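Local coordinates for protein monovalent Na+/H+ antiporter subunit F (PDB 7D3U) that probably takes part in sodium/proton exchange as a small helical membrane subunit of the six-chain Mrp antiporter complex, at residues A7-V11 against A44-V49; S18-M22 against A34-L38. One frame throughout, in Å; residues are numbered along the deposited sequence.

Contact 1 of 2, residues A7-V11 against A44-V49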
loop_
_atom_site.group_PDB
_atom_site.type_symbol
_atom_site.label_atom_id
_atom_site.label_comp_id
_atom_site.label_asym_id
_atom_site.label_seq_id
_atom_site.Cartn_x
_atom_site.Cartn_y
_atom_site.Cartn_z
ATOM N N ALA D 7 -50.938 13.263 8.046
ATOM C CA ALA D 7 -50.490 12.080 8.769
ATOM C C ALA D 7 -48.971 11.959 8.742
ATOM O O ALA D 7 -48.359 11.541 9.730
ATOM C CB ALA D 7 -51.140 10.829 8.180
ATOM N N ILE D 8 -48.346 12.330 7.624
ATOM C CA ILE D 8 -46.892 12.276 7.527
ATOM C C ILE D 8 -46.257 13.265 8.492
ATOM O O ILE D 8 -45.294 12.938 9.191
ATOM C CB ILE D 8 -46.439 12.536 6.080
ATOM C CG1 ILE D 8 -46.723 11.321 5.206
ATOM C CG2 ILE D 8 -44.958 12.867 6.031
ATOM C CD1 ILE D 8 -46.242 11.471 3.787
ATOM N N VAL D 9 -46.787 14.488 8.551
ATOM C CA VAL D 9 -46.229 15.482 9.460
ATOM C C VAL D 9 -46.434 15.055 10.909
ATOM O O VAL D 9 -45.554 15.244 11.757
ATOM C CB VAL D 9 -46.841 16.865 9.174
ATOM C CG1 VAL D 9 -46.652 17.793 10.358
ATOM C CG2 VAL D 9 -46.218 17.462 7.927
ATOM N N LEU D 10 -47.579 14.436 11.211
ATOM C CA LEU D 10 -47.823 13.983 12.577
ATOM C C LEU D 10 -46.883 12.846 12.963
ATOM O O LEU D 10 -46.336 12.835 14.071
ATOM C CB LEU D 10 -49.280 13.555 12.736
ATOM C CG LEU D 10 -50.297 14.694 12.787
ATOM C CD1 LEU D 10 -51.689 14.159 13.075
ATOM C CD2 LEU D 10 -49.892 15.729 13.823
ATOM N N VAL D 11 -46.674 11.885 12.059
ATOM C CA VAL D 11 -45.748 10.794 12.344
ATOM C C VAL D 11 -44.322 11.314 12.460
ATOM O O VAL D 11 -43.546 10.827 13.286
ATOM C CB VAL D 11 -45.866 9.694 11.273
ATOM C CG1 VAL D 11 -44.793 8.645 11.469
ATOM C CG2 VAL D 11 -47.235 9.050 11.333
ATOM N N ALA D 44 -44.488 3.255 9.242
ATOM C CA ALA D 44 -45.644 4.089 8.922
ATOM C C ALA D 44 -45.295 5.138 7.875
ATOM O O ALA D 44 -46.085 5.403 6.960
ATOM C CB ALA D 44 -46.175 4.759 10.188
ATOM N N LEU D 45 -44.116 5.746 7.996
ATOM C CA LEU D 45 -43.697 6.748 7.025
ATOM C C LEU D 45 -43.451 6.124 5.661
ATOM O O LEU D 45 -43.745 6.741 4.635
ATOM C CB LEU D 45 -42.446 7.471 7.516
ATOM C CG LEU D 45 -42.707 8.773 8.264
ATOM C CD1 LEU D 45 -41.460 9.620 8.268
ATOM C CD2 LEU D 45 -43.859 9.526 7.632
ATOM N N LEU D 46 -42.905 4.907 5.627
ATOM C CA LEU D 46 -42.768 4.191 4.364
ATOM C C LEU D 46 -44.120 4.036 3.685
ATOM O O LEU D 46 -44.271 4.338 2.496
ATOM C CB LEU D 46 -42.130 2.823 4.598
ATOM C CG LEU D 46 -40.607 2.756 4.673
ATOM C CD1 LEU D 46 -40.146 1.316 4.811
ATOM C CD2 LEU D 46 -39.995 3.392 3.445
ATOM N N ALA D 47 -45.121 3.579 4.438
ATOM C CA ALA D 47 -46.453 3.397 3.865
ATOM C C ALA D 47 -47.025 4.716 3.357
ATOM O O ALA D 47 -47.503 4.808 2.218
ATOM C CB ALA D 47 -47.385 2.775 4.902
ATOM N N LEU D 48 -46.980 5.754 4.190
ATOM C CA LEU D 48 -47.590 7.026 3.815
ATOM C C LEU D 48 -46.865 7.673 2.640
ATOM O O LEU D 48 -47.501 8.282 1.771
ATOM C CB LEU D 48 -47.616 7.960 5.020
ATOM C CG LEU D 48 -48.516 7.498 6.164
ATOM C CD1 LEU D 48 -48.474 8.484 7.313
ATOM C CD2 LEU D 48 -49.937 7.314 5.667
ATOM N N VAL D 49 -45.537 7.553 2.590
ATOM C CA VAL D 49 -44.785 8.093 1.466
ATOM C C VAL D 49 -45.116 7.332 0.193
ATOM O O VAL D 49 -45.373 7.936 -0.855
ATOM C CB VAL D 49 -43.278 8.065 1.775
ATOM C CG1 VAL D 49 -42.473 7.970 0.494
ATOM C CG2 VAL D 49 -42.882 9.297 2.566
#
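Ile8 and Leu48 bury the most surface here, and they run alongside each other in opposite directions, each reaching toward the backbone of the other helix. The nearest atoms are Ile8 CG1 and Leu48 CB, 3.5 Å apart. Ile8 leaves its helix obliquely and gains the contact through its longer branch: CG1 lies anti to the carbonyl carbon (chi1 -74°), and the extended chain carries CD1 on to Val49, whose CG2 it meets at 4.2 Å. Leu48 answers in the other direction, its CD1 coming to 3.7 Å from Ala7 CB and lying among Ala7, Ile8 and Val11. The second branch of Ile8, CG2, meets Leu45 CD2 at 3.9 Å, where the two side chains cross at about a right angle. Val11, one turn on from Ala7 and Ile8, spreads its methyls over three partners: CG1 sits 3.8 Å from Leu45 CG and also touches the small Ala44, while CG2 lies 4.2 Å from Leu48 CD1. No hydrogen bond crosses between the segments; the side chains that meet are all apolar, consistent with the predicted transmembrane helices. The local axes approach to 10.0 Å and run antiparallel at 162°, a spacing consistent with the branched side chains between them. Around this pair, subunit G packs on Ala44 and Leu48 through its Leu50 and Val53, whereas Ile604, Leu608 and Thr642 of subunit A lie against Ile8, Leu45 and Val49, so helices 2-23 and 30-52 meet between two neighbouring subunits.

Contact 2 of 2, residues S18-M22 against A34-L38; sequences SSYRM and AADLL
Ser18 and Ala34 meet where the two backbones come close, both with small side chains directed at the opposite helix. Ala34 CB lies 3.3 Å from Ser18 O and 3.8 Å from Met22 CB, one turn further along, so its methyl rests against the helix backbone. Ser18 turns its CB to Leu37 and Leu38, with Leu38 CD2 at 3.6 Å; its OG, anti to the backbone N (chi1 178°), is carried over Ala34. The other methyl of Leu38, CD1, lies 3.8 Å from Ser19 CA, so its two branches rest on two successive residues, Ser18 and Ser19. At the far end Met22 reaches across: its chain is extended as far as SD and then bends (chi3 -75°), which brings CE to 3.5 Å from Ala35 CB, with Leu38 CD1 a looser neighbour. Arg21 contributes little, its CG merely brushing Ala34, because its guanidinium leads away to subunit G, where NE is hydrogen-bonded to Leu29 O and NH1 weakly to Leu30 O. The NE bond probably holds the outer end of the arginine turned from the interface. Subunit A flanks the contact through Val611 against Ser19, Asn628 against Met22 and Ile631 against Leu38, while Leu76 of helix 71-80 packs on Ala35. The local axes come within 8.9 Å at 155°. Small serine and alanine side chains at a close antiparallel crossing, filled out by leucine and methionine, are a familiar way of packing transmembrane helices, here in a hairpin of consecutive helices.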
loop_
_atom_site.group_PDB
_atom_site.type_symbol
_atom_site.label_atom_id
_atom_site.label_comp_id
_atom_site.label_asym_id
_atom_site.label_seq_id
_atom_site.Cartn_x
_atom_site.Cartn_y
_atom_site.Cartn_z
ATOM N N SER D 18 -39.983 11.117 20.039
ATOM C CA SER D 18 -39.433 9.863 20.534
ATOM C C SER D 18 -37.918 9.818 20.382
ATOM O O SER D 18 -37.233 9.197 21.200
ATOM C CB SER D 18 -40.083 8.684 19.815
ATOM O OG SER D 18 -39.526 7.465 20.251
ATOM N N SER D 19 -37.366 10.492 19.371
ATOM C CA SER D 19 -35.914 10.550 19.257
ATOM C C SER D 19 -35.312 11.483 20.296
ATOM O O SER D 19 -34.179 11.265 20.738
ATOM C CB SER D 19 -35.504 10.988 17.856
ATOM O OG SER D 19 -34.097 10.927 17.718
ATOM N N TYR D 20 -36.039 12.532 20.686
ATOM C CA TYR D 20 -35.606 13.322 21.833
ATOM C C TYR D 20 -35.535 12.457 23.080
ATOM O O TYR D 20 -34.591 12.565 23.870
ATOM C CB TYR D 20 -36.543 14.503 22.070
ATOM C CG TYR D 20 -36.530 14.972 23.508
ATOM C CD1 TYR D 20 -35.478 15.729 24.002
ATOM C CD2 TYR D 20 -37.561 14.645 24.376
ATOM C CE1 TYR D 20 -35.458 16.150 25.316
ATOM C CE2 TYR D 20 -37.549 15.062 25.689
ATOM C CZ TYR D 20 -36.496 15.815 26.155
ATOM O OH TYR D 20 -36.483 16.233 27.464
ATOM N N ARG D 21 -36.537 11.600 23.282
ATOM C CA ARG D 21 -36.469 10.652 24.393
ATOM C C ARG D 21 -35.277 9.715 24.236
ATOM O O ARG D 21 -34.616 9.365 25.220
ATOM C CB ARG D 21 -37.772 9.860 24.498
ATOM C CG ARG D 21 -37.714 8.659 25.437
ATOM C CD ARG D 21 -37.255 9.039 26.838
ATOM N NE ARG D 21 -38.156 9.980 27.494
ATOM C CZ ARG D 21 -37.849 10.655 28.595
ATOM N NH1 ARG D 21 -38.723 11.492 29.131
ATOM N NH2 ARG D 21 -36.662 10.494 29.163
ATOM N N MET D 22 -34.987 9.302 23.003
ATOM C CA MET D 22 -33.795 8.500 22.741
ATOM C C MET D 22 -32.531 9.212 23.201
ATOM O O MET D 22 -31.639 8.592 23.792
ATOM C CB MET D 22 -33.696 8.183 21.253
ATOM C CG MET D 22 -32.344 7.640 20.849
ATOM S SD MET D 22 -32.385 6.868 19.233
ATOM C CE MET D 22 -33.215 5.350 19.659
ATOM N N ALA D 34 -37.447 3.719 22.595
ATOM C CA ALA D 34 -37.572 4.793 21.618
ATOM C C ALA D 34 -37.160 4.316 20.234
ATOM O O ALA D 34 -37.780 4.692 19.236
ATOM C CB ALA D 34 -36.737 5.996 22.047
ATOM N N ALA D 35 -36.133 3.468 20.155
ATOM C CA ALA D 35 -35.738 2.904 18.869
ATOM C C ALA D 35 -36.842 2.034 18.289
ATOM O O ALA D 35 -37.088 2.057 17.080
ATOM C CB ALA D 35 -34.452 2.094 19.020
ATOM N N ASP D 36 -37.514 1.254 19.135
ATOM C CA ASP D 36 -38.624 0.430 18.666
ATOM C C ASP D 36 -39.758 1.296 18.126
ATOM O O ASP D 36 -40.247 1.082 17.004
ATOM C CB ASP D 36 -39.118 -0.466 19.800
ATOM C CG ASP D 36 -40.378 -1.222 19.440
ATOM O OD1 ASP D 36 -40.269 -2.299 18.818
ATOM O OD2 ASP D 36 -41.478 -0.740 19.782
ATOM N N LEU D 37 -40.198 2.277 18.920
ATOM C CA LEU D 37 -41.248 3.178 18.459
ATOM C C LEU D 37 -40.844 3.884 17.174
ATOM O O LEU D 37 -41.685 4.102 16.295
ATOM C CB LEU D 37 -41.584 4.196 19.550
ATOM C CG LEU D 37 -42.842 5.056 19.391
ATOM C CD1 LEU D 37 -42.581 6.316 18.584
ATOM C CD2 LEU D 37 -43.962 4.245 18.766
ATOM N N LEU D 38 -39.562 4.221 17.028
ATOM C CA LEU D 38 -39.118 4.921 15.830
ATOM C C LEU D 38 -39.067 3.995 14.625
ATOM O O LEU D 38 -39.353 4.422 13.506
ATOM C CB LEU D 38 -37.761 5.571 16.081
ATOM C CG LEU D 38 -37.838 6.666 17.139
ATOM C CD1 LEU D 38 -36.471 7.204 17.486
ATOM C CD2 LEU D 38 -38.717 7.777 16.620
#

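In the fold
From the N terminus, helix 2-23 supplies first residues 7-11 and then 18-22. The chain turns into helix 30-52, which returns beside it and presents 34-38 before 44-49. Contact 2 therefore closes the shorter loop, with 11 residues between its segments, and is nested inside the 32-residue loop closed by contact 1. The two do not touch: their centres are 16 Å apart and their nearest atoms about 7 Å. Together they join the same pair of helices into an antiparallel hairpin, contact 2 nearer its turn and contact 1 toward its open end; at the contact 2 end helix 71-80 packs against Ala35 and Asp36 of helix 30-52, adding a third helix.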